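Local coordinates for protein diaminopropionate ammonia-lyase (Escherichia coli, PDB 4D9I) that catalyses the pyridoxal 5'-phosphate-dependent alpha,beta-elimination of both L- and D-2,3-diaminopropionate to give pyruvate and ammonia, at residues B[239-244]-B[251-256]; B[297-302]-B[307-312]. One frame throughout, in Å; residues are numbered along the deposited sequence.

Interaction 1. Residues B[239-244]-B[251-256]; sequences GVLGYL and QNLHSI
Leu241 carries its CG anti to the backbone N (chi1 -177°), and Leu253 does the same with its own (chi1 -175°); these torsions direct the branched ends of both leucines toward the interface of helix 235-248 with the chain leading into strand 254-260. Ser255 supplies the closest approach: its CB lies 3.4 Å from CD1 of Leu241, tighter than an ordinary carbon-carbon contact. The serine hydroxyl sits near the fork of the same leucine, with OG 3.7 Å from Leu241 CD1 and 3.9 Å from Leu241 CD2. Leu244, about one turn on from Leu241, is met by a single methyl of Leu253: CD2 lies 3.7 Å from CB of Leu244, while the same methyl is 4.4 Å from Leu241 CD1. Leu241 also rests on Leu229 of strand 226-230, and Leu244 on Val214 of helix 208-220. The segments thus join the helix of a beta-alpha-beta crossover to its second strand, 254-260. No hydrogen bond spans this buried contact: it is made by van der Waals packing of methyl and methylene groups, and the hydroxyl of Ser255, though it lies against leucine methyls, is satisfied by a hydrogen bond outside the two segments.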
ATOM      1  N   GLY B 239     -23.933  15.099 -12.338  1.00 24.54           N
ATOM      2  CA  GLY B 239     -24.084  16.101 -11.280  1.00 24.40           C
ATOM      3  C   GLY B 239     -22.812  16.906 -11.062  1.00 23.95           C
ATOM      4  O   GLY B 239     -22.843  18.144 -10.985  1.00 24.79           O
ATOM      5  N   VAL B 240     -21.692  16.196 -10.979  1.00 22.66           N
ATOM      6  CA  VAL B 240     -20.404  16.820 -10.707  1.00 22.00           C
ATOM      7  C   VAL B 240     -19.858  17.611 -11.920  1.00 23.22           C
ATOM      8  O   VAL B 240     -19.392  18.733 -11.750  1.00 23.41           O
ATOM      9  CB  VAL B 240     -19.421  15.755 -10.194  1.00 20.66           C
ATOM     10  CG1 VAL B 240     -17.979  16.262 -10.148  1.00 20.45           C
ATOM     11  CG2 VAL B 240     -19.868  15.289  -8.800  1.00 19.60           C
ATOM     12  N   LEU B 241     -19.923  17.035 -13.122  1.00 23.66           N
ATOM     13  CA  LEU B 241     -19.450  17.745 -14.319  1.00 25.51           C
ATOM     14  C   LEU B 241     -20.342  18.955 -14.570  1.00 26.89           C
ATOM     15  O   LEU B 241     -19.875  20.013 -15.016  1.00 28.24           O
ATOM     16  CB  LEU B 241     -19.344  16.822 -15.550  1.00 26.00           C
ATOM     17  CG  LEU B 241     -18.785  17.473 -16.829  1.00 28.08           C
ATOM     18  CD1 LEU B 241     -17.309  17.874 -16.720  1.00 27.71           C
ATOM     19  CD2 LEU B 241     -19.010  16.626 -18.076  1.00 29.15           C
ATOM     20  N   GLY B 242     -21.621  18.822 -14.238  1.00 27.01           N
ATOM     21  CA  GLY B 242     -22.553  19.945 -14.399  1.00 29.19           C
ATOM     22  C   GLY B 242     -22.107  21.133 -13.562  1.00 29.38           C
ATOM     23  O   GLY B 242     -22.036  22.258 -14.067  1.00 31.15           O
ATOM     24  N   TYR B 243     -21.770  20.867 -12.296  1.00 27.93           N
ATOM     25  CA  TYR B 243     -21.289  21.912 -11.384  1.00 28.33           C
ATOM     26  C   TYR B 243     -19.963  22.499 -11.873  1.00 29.00           C
ATOM     27  O   TYR B 243     -19.832  23.711 -11.965  1.00 30.69           O
ATOM     28  CB  TYR B 243     -21.122  21.402  -9.953  1.00 27.00           C
ATOM     29  CG  TYR B 243     -20.486  22.429  -9.011  1.00 27.93           C
ATOM     30  CD1 TYR B 243     -19.100  22.523  -8.856  1.00 27.79           C
ATOM     31  CD2 TYR B 243     -21.275  23.329  -8.306  1.00 29.56           C
ATOM     32  CE1 TYR B 243     -18.529  23.475  -8.013  1.00 28.78           C
ATOM     33  CE2 TYR B 243     -20.712  24.271  -7.454  1.00 30.50           C
ATOM     34  CZ  TYR B 243     -19.342  24.337  -7.312  1.00 30.07           C
ATOM     35  OH  TYR B 243     -18.823  25.288  -6.458  1.00 31.41           O
ATOM     36  N   LEU B 244     -18.993  21.628 -12.163  1.00 27.70           N
ATOM     37  CA  LEU B 244     -17.635  22.050 -12.522  1.00 28.73           C
ATOM     38  C   LEU B 244     -17.614  22.910 -13.786  1.00 31.25           C
ATOM     39  O   LEU B 244     -16.903  23.921 -13.867  1.00 33.07           O
ATOM     40  CB  LEU B 244     -16.736  20.830 -12.725  1.00 26.80           C
ATOM     41  CG  LEU B 244     -16.331  20.041 -11.477  1.00 25.10           C
ATOM     42  CD1 LEU B 244     -15.499  18.817 -11.834  1.00 23.99           C
ATOM     43  CD2 LEU B 244     -15.587  20.921 -10.476  1.00 25.24           C
ATOM     44  N   GLN B 251     -15.438  24.310 -22.251  1.00 46.54           N
ATOM     45  CA  GLN B 251     -14.289  24.445 -23.150  1.00 47.99           C
ATOM     46  C   GLN B 251     -12.965  24.367 -22.390  1.00 46.56           C
ATOM     47  O   GLN B 251     -12.020  23.776 -22.886  1.00 47.13           O
ATOM     48  CB  GLN B 251     -14.354  25.741 -23.996  1.00 51.64           C
ATOM     49  CG  GLN B 251     -15.539  25.837 -24.955  1.00 54.04           C
ATOM     50  CD  GLN B 251     -16.854  26.201 -24.270  1.00 53.70           C
ATOM     51  OE1 GLN B 251     -16.906  26.428 -23.059  1.00 52.31           O
ATOM     52  NE2 GLN B 251     -17.926  26.229 -25.038  1.00 55.98           N
ATOM     53  N   ASN B 252     -12.894  24.925 -21.178  1.00 45.63           N
ATOM     54  CA  ASN B 252     -11.617  24.922 -20.420  1.00 44.02           C
ATOM     55  C   ASN B 252     -11.445  23.788 -19.423  1.00 39.88           C
ATOM     56  O   ASN B 252     -10.542  23.813 -18.578  1.00 38.69           O
ATOM     57  CB  ASN B 252     -11.374  26.242 -19.694  1.00 46.01           C
ATOM     58  CG  ASN B 252     -11.597  27.430 -20.570  1.00 49.96           C
ATOM     59  OD1 ASN B 252     -12.357  28.328 -20.212  1.00 52.02           O
ATOM     60  ND2 ASN B 252     -10.963  27.443 -21.736  1.00 52.08           N
ATOM     61  N   LEU B 253     -12.303  22.788 -19.515  1.00 37.45           N
ATOM     62  CA  LEU B 253     -12.149  21.638 -18.648  1.00 33.89           C
ATOM     63  C   LEU B 253     -12.112  20.356 -19.463  1.00 33.02           C
ATOM     64  O   LEU B 253     -13.074  20.002 -20.155  1.00 33.76           O
ATOM     65  CB  LEU B 253     -13.235  21.606 -17.563  1.00 32.27           C
ATOM     66  CG  LEU B 253     -13.160  20.528 -16.469  1.00 29.78           C
ATOM     67  CD1 LEU B 253     -11.788  20.435 -15.789  1.00 28.87           C
ATOM     68  CD2 LEU B 253     -14.257  20.760 -15.439  1.00 28.90           C
ATOM     69  N   HIS B 254     -10.985  19.667 -19.384  1.00 31.62           N
ATOM     70  CA  HIS B 254     -10.828  18.430 -20.123  1.00 31.25           C
ATOM     71  C   HIS B 254     -11.346  17.306 -19.271  1.00 28.98           C
ATOM     72  O   HIS B 254     -10.648  16.800 -18.401  1.00 27.45           O
ATOM     73  CB  HIS B 254      -9.376  18.212 -20.542  1.00 31.71           C
ATOM     74  CG  HIS B 254      -9.196  17.061 -21.502  1.00 32.28           C
ATOM     75  ND1 HIS B 254      -8.549  17.191 -22.665  1.00 34.06           N
ATOM     76  CD2 HIS B 254      -9.622  15.728 -21.431  1.00 31.17           C
ATOM     77  CE1 HIS B 254      -8.546  16.009 -23.312  1.00 34.33           C
ATOM     78  NE2 HIS B 254      -9.218  15.120 -22.564  1.00 32.56           N
ATOM     79  N   SER B 255     -12.604  16.947 -19.495  1.00 28.93           N
ATOM     80  CA  SER B 255     -13.259  15.953 -18.669  1.00 27.16           C
ATOM     81  C   SER B 255     -13.219  14.601 -19.342  1.00 27.27           C
ATOM     82  O   SER B 255     -13.509  14.473 -20.534  1.00 28.93           O
ATOM     83  CB  SER B 255     -14.717  16.355 -18.377  1.00 27.35           C
ATOM     84  OG  SER B 255     -15.426  16.577 -19.579  1.00 29.09           O
ATOM     85  N   ILE B 256     -12.901  13.592 -18.548  1.00 25.71           N
ATOM     86  CA  ILE B 256     -12.758  12.239 -19.025  1.00 26.08           C
ATOM     87  C   ILE B 256     -13.660  11.342 -18.178  1.00 25.08           C
ATOM     88  O   ILE B 256     -13.481  11.241 -16.971  1.00 23.81           O
ATOM     89  CB  ILE B 256     -11.287  11.751 -18.918  1.00 25.69           C
ATOM     90  CG1 ILE B 256     -10.347  12.658 -19.731  1.00 26.98           C
ATOM     91  CG2 ILE B 256     -11.168  10.342 -19.444  1.00 26.39           C
ATOM     92  CD1 ILE B 256      -8.919  12.677 -19.209  1.00 26.27           C
TER

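Interaction 2. Residues B[297-302]-B[307-312]; sequences LGWEIL and TQFISC
Phe309 and Trp299 meet obliquely at the outer corners of their rings, Phe309 CZ lying 4.3 Å from Trp299 CZ3, with the two ring planes inclined by about 34°. This is apolar contact without stacking. The phenyl ring reaches the helix because its CG stands anti to the carbonyl carbon (chi1 -51°), which sends it off the strand toward the last turns of helix 296-305. There its CZ also comes to 4.2 Å from the backbone O of Leu302, again at a slant to the ring, and its CE2 lies 4.5 Å from Leu302 CB. The denser side of the contact is the phenylalanine's: the ring is buried, and Ile257 of strand 254-260 together with Ile266 and Tyr267 of helix 265-272 packs around it. Trp299 forms the looser side. Its indole is partly exposed, touches Phe309 through one corner of its six-membered ring and leans on Ser269. Helix 296-305 is thereby laid against strand 308-312, which pairs in parallel with strand 254-260. A helix packed through its side chains on the parallel strand that follows it is a recurring alpha/beta element, and here it belongs to a fold type II pyridoxal-phosphate enzyme.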
ATOM      1  N   LEU B 297     -30.792  11.880 -17.265  1.00 45.22           N
ATOM      2  CA  LEU B 297     -30.436  13.176 -16.683  1.00 44.07           C
ATOM      3  C   LEU B 297     -28.925  13.413 -16.763  1.00 41.92           C
ATOM      4  O   LEU B 297     -28.476  14.510 -17.111  1.00 41.79           O
ATOM      5  CB  LEU B 297     -30.932  13.299 -15.244  1.00 43.52           C
ATOM      6  CG  LEU B 297     -32.443  13.281 -15.002  1.00 45.45           C
ATOM      7  CD1 LEU B 297     -32.728  13.080 -13.521  1.00 44.70           C
ATOM      8  CD2 LEU B 297     -33.133  14.540 -15.509  1.00 47.48           C
ATOM      9  N   GLY B 298     -28.155  12.365 -16.470  1.00 40.20           N
ATOM     10  CA  GLY B 298     -26.718  12.430 -16.543  1.00 38.63           C
ATOM     11  C   GLY B 298     -26.200  12.437 -17.970  1.00 39.68           C
ATOM     12  O   GLY B 298     -25.279  13.182 -18.289  1.00 38.69           O
ATOM     13  N   TRP B 299     -26.814  11.620 -18.824  1.00 41.48           N
ATOM     14  CA  TRP B 299     -26.357  11.437 -20.192  1.00 42.96           C
ATOM     15  C   TRP B 299     -26.403  12.732 -20.956  1.00 43.85           C
ATOM     16  O   TRP B 299     -25.522  13.017 -21.767  1.00 43.63           O
ATOM     17  CB  TRP B 299     -27.217  10.393 -20.903  1.00 45.58           C
ATOM     18  CG  TRP B 299     -26.988  10.379 -22.389  1.00 47.21           C
ATOM     19  CD1 TRP B 299     -27.926  10.585 -23.397  1.00 50.43           C
ATOM     20  CD2 TRP B 299     -25.706  10.184 -23.085  1.00 46.97           C
ATOM     21  NE1 TRP B 299     -27.332  10.516 -24.637  1.00 51.83           N
ATOM     22  CE2 TRP B 299     -26.001  10.283 -24.521  1.00 49.60           C
ATOM     23  CE3 TRP B 299     -24.380   9.941 -22.670  1.00 44.69           C
ATOM     24  CZ2 TRP B 299     -25.015  10.138 -25.487  1.00 50.22           C
ATOM     25  CZ3 TRP B 299     -23.389   9.799 -23.664  1.00 45.22           C
ATOM     26  CH2 TRP B 299     -23.705   9.899 -25.038  1.00 47.66           C
ATOM     27  N   GLU B 300     -27.432  13.524 -20.683  1.00 44.62           N
ATOM     28  CA  GLU B 300     -27.608  14.832 -21.302  1.00 46.46           C
ATOM     29  C   GLU B 300     -26.386  15.722 -21.053  1.00 44.10           C
ATOM     30  O   GLU B 300     -25.839  16.308 -21.994  1.00 44.92           O
ATOM     31  CB  GLU B 300     -28.899  15.489 -20.786  1.00 48.31           C
ATOM     32  CG  GLU B 300     -29.191  16.864 -21.371  1.00 51.61           C
ATOM     33  CD  GLU B 300     -29.653  16.839 -22.828  1.00 55.17           C
ATOM     34  OE1 GLU B 300     -30.251  15.828 -23.277  1.00 56.92           O
ATOM     35  OE2 GLU B 300     -29.436  17.856 -23.532  1.00 57.04           O
ATOM     36  N   ILE B 301     -25.966  15.808 -19.792  1.00 41.32           N
ATOM     37  CA  ILE B 301     -24.800  16.601 -19.387  1.00 39.53           C
ATOM     38  C   ILE B 301     -23.520  16.089 -20.054  1.00 38.33           C
ATOM     39  O   ILE B 301     -22.717  16.872 -20.580  1.00 38.15           O
ATOM     40  CB  ILE B 301     -24.604  16.572 -17.841  1.00 37.95           C
ATOM     41  CG1 ILE B 301     -25.852  17.073 -17.078  1.00 39.11           C
ATOM     42  CG2 ILE B 301     -23.310  17.268 -17.413  1.00 36.45           C
ATOM     43  CD1 ILE B 301     -26.521  18.310 -17.631  1.00 41.92           C
ATOM     44  N   LEU B 302     -23.330  14.772 -20.018  1.00 37.04           N
ATOM     45  CA  LEU B 302     -22.104  14.156 -20.522  1.00 36.13           C
ATOM     46  C   LEU B 302     -21.986  14.284 -22.045  1.00 38.09           C
ATOM     47  O   LEU B 302     -20.926  14.638 -22.560  1.00 37.59           O
ATOM     48  CB  LEU B 302     -22.019  12.691 -20.099  1.00 35.22           C
ATOM     49  CG  LEU B 302     -22.132  12.417 -18.596  1.00 33.70           C
ATOM     50  CD1 LEU B 302     -22.010  10.925 -18.299  1.00 33.44           C
ATOM     51  CD2 LEU B 302     -21.075  13.200 -17.818  1.00 32.18           C
ATOM     52  N   THR B 307     -15.462  15.691 -22.468  1.00 32.13           N
ATOM     53  CA  THR B 307     -14.486  15.823 -23.544  1.00 33.21           C
ATOM     54  C   THR B 307     -14.233  14.461 -24.182  1.00 33.46           C
ATOM     55  O   THR B 307     -14.219  14.335 -25.405  1.00 35.31           O
ATOM     56  CB  THR B 307     -13.158  16.441 -23.055  1.00 32.22           C
ATOM     57  OG1 THR B 307     -13.441  17.544 -22.179  1.00 31.72           O
ATOM     58  CG2 THR B 307     -12.319  16.927 -24.255  1.00 34.24           C
ATOM     59  N   GLN B 308     -14.071  13.445 -23.339  1.00 31.66           N
ATOM     60  CA  GLN B 308     -13.728  12.108 -23.780  1.00 31.97           C
ATOM     61  C   GLN B 308     -14.385  11.029 -22.936  1.00 30.86           C
ATOM     62  O   GLN B 308     -14.693  11.234 -21.766  1.00 29.08           O
ATOM     63  CB  GLN B 308     -12.207  11.921 -23.740  1.00 31.40           C
ATOM     64  CG  GLN B 308     -11.493  12.497 -24.952  1.00 33.41           C
ATOM     65  CD  GLN B 308     -10.000  12.648 -24.733  1.00 32.72           C
ATOM     66  OE1 GLN B 308      -9.515  12.586 -23.599  1.00 31.10           O
ATOM     67  NE2 GLN B 308      -9.264  12.855 -25.811  1.00 34.37           N
ATOM     68  N   PHE B 309     -14.588   9.874 -23.548  1.00 32.16           N
ATOM     69  CA  PHE B 309     -15.052   8.693 -22.839  1.00 31.72           C
ATOM     70  C   PHE B 309     -13.952   7.643 -22.883  1.00 31.57           C
ATOM     71  O   PHE B 309     -13.320   7.468 -23.917  1.00 33.01           O
ATOM     72  CB  PHE B 309     -16.302   8.149 -23.513  1.00 33.76           C
ATOM     73  CG  PHE B 309     -17.369   9.181 -23.727  1.00 34.58           C
ATOM     74  CD1 PHE B 309     -17.690   9.607 -25.007  1.00 36.97           C
ATOM     75  CD2 PHE B 309     -18.047   9.731 -22.645  1.00 33.31           C
ATOM     76  CE1 PHE B 309     -18.684  10.560 -25.215  1.00 38.24           C
ATOM     77  CE2 PHE B 309     -19.037  10.688 -22.849  1.00 34.30           C
ATOM     78  CZ  PHE B 309     -19.349  11.101 -24.127  1.00 36.65           C
ATOM     79  N   ILE B 310     -13.733   6.959 -21.761  1.00 30.11           N
ATOM     80  CA  ILE B 310     -12.782   5.848 -21.695  1.00 30.16           C
ATOM     81  C   ILE B 310     -13.488   4.546 -21.314  1.00 31.08           C
ATOM     82  O   ILE B 310     -14.287   4.509 -20.373  1.00 30.36           O
ATOM     83  CB  ILE B 310     -11.624   6.119 -20.704  1.00 27.89           C
ATOM     84  CG1 ILE B 310     -10.650   7.145 -21.296  1.00 27.85           C
ATOM     85  CG2 ILE B 310     -10.872   4.825 -20.369  1.00 27.85           C
ATOM     86  CD1 ILE B 310      -9.493   7.540 -20.398  1.00 25.79           C
ATOM     87  N   SER B 311     -13.203   3.499 -22.081  1.00 33.33           N
ATOM     88  CA  SER B 311     -13.583   2.133 -21.755  1.00 34.71           C
ATOM     89  C   SER B 311     -12.322   1.374 -21.386  1.00 34.43           C
ATOM     90  O   SER B 311     -11.409   1.240 -22.203  1.00 35.44           O
ATOM     91  CB  SER B 311     -14.253   1.459 -22.948  1.00 38.05           C
ATOM     92  OG  SER B 311     -14.519   0.095 -22.674  1.00 39.35           O
ATOM     93  N   CYS B 312     -12.268   0.867 -20.165  1.00 33.48           N
ATOM     94  CA  CYS B 312     -11.045   0.231 -19.702  1.00 33.30           C
ATOM     95  C   CYS B 312     -11.204  -1.161 -19.086  1.00 34.21           C
ATOM     96  O   CYS B 312     -12.283  -1.553 -18.626  1.00 34.54           O
ATOM     97  CB  CYS B 312     -10.262   1.167 -18.775  1.00 31.00           C
ATOM     98  SG  CYS B 312     -11.023   1.387 -17.167  1.00 30.74           S
TER

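The two contacts follow one another along the chain, and their centres lie 10 Å apart. They are joined through the sheet, where strands 254-260 and 308-312 are parallel neighbours, and both Ser255 and Phe309 point from the same face toward their respective helices. Side chains strengthen the seam: His254 NE2 probably hydrogen-bonds to Gln308 OE1 at 2.8 Å, and Ser255 N to Thr307 OG1 at 2.9 Å. Farther along, Ile256 CG2 packs at 3.4 Å from Ile310 CD1. Neither contact reaches the cofactor lysine, Lys77, or Asp120; the side chain of Leu302 is about 11 Å from a bound Tris molecule. Together, interactions 1 and 2 illustrate how helices 235-248 and 296-305 each pack against one of two neighbouring parallel strands.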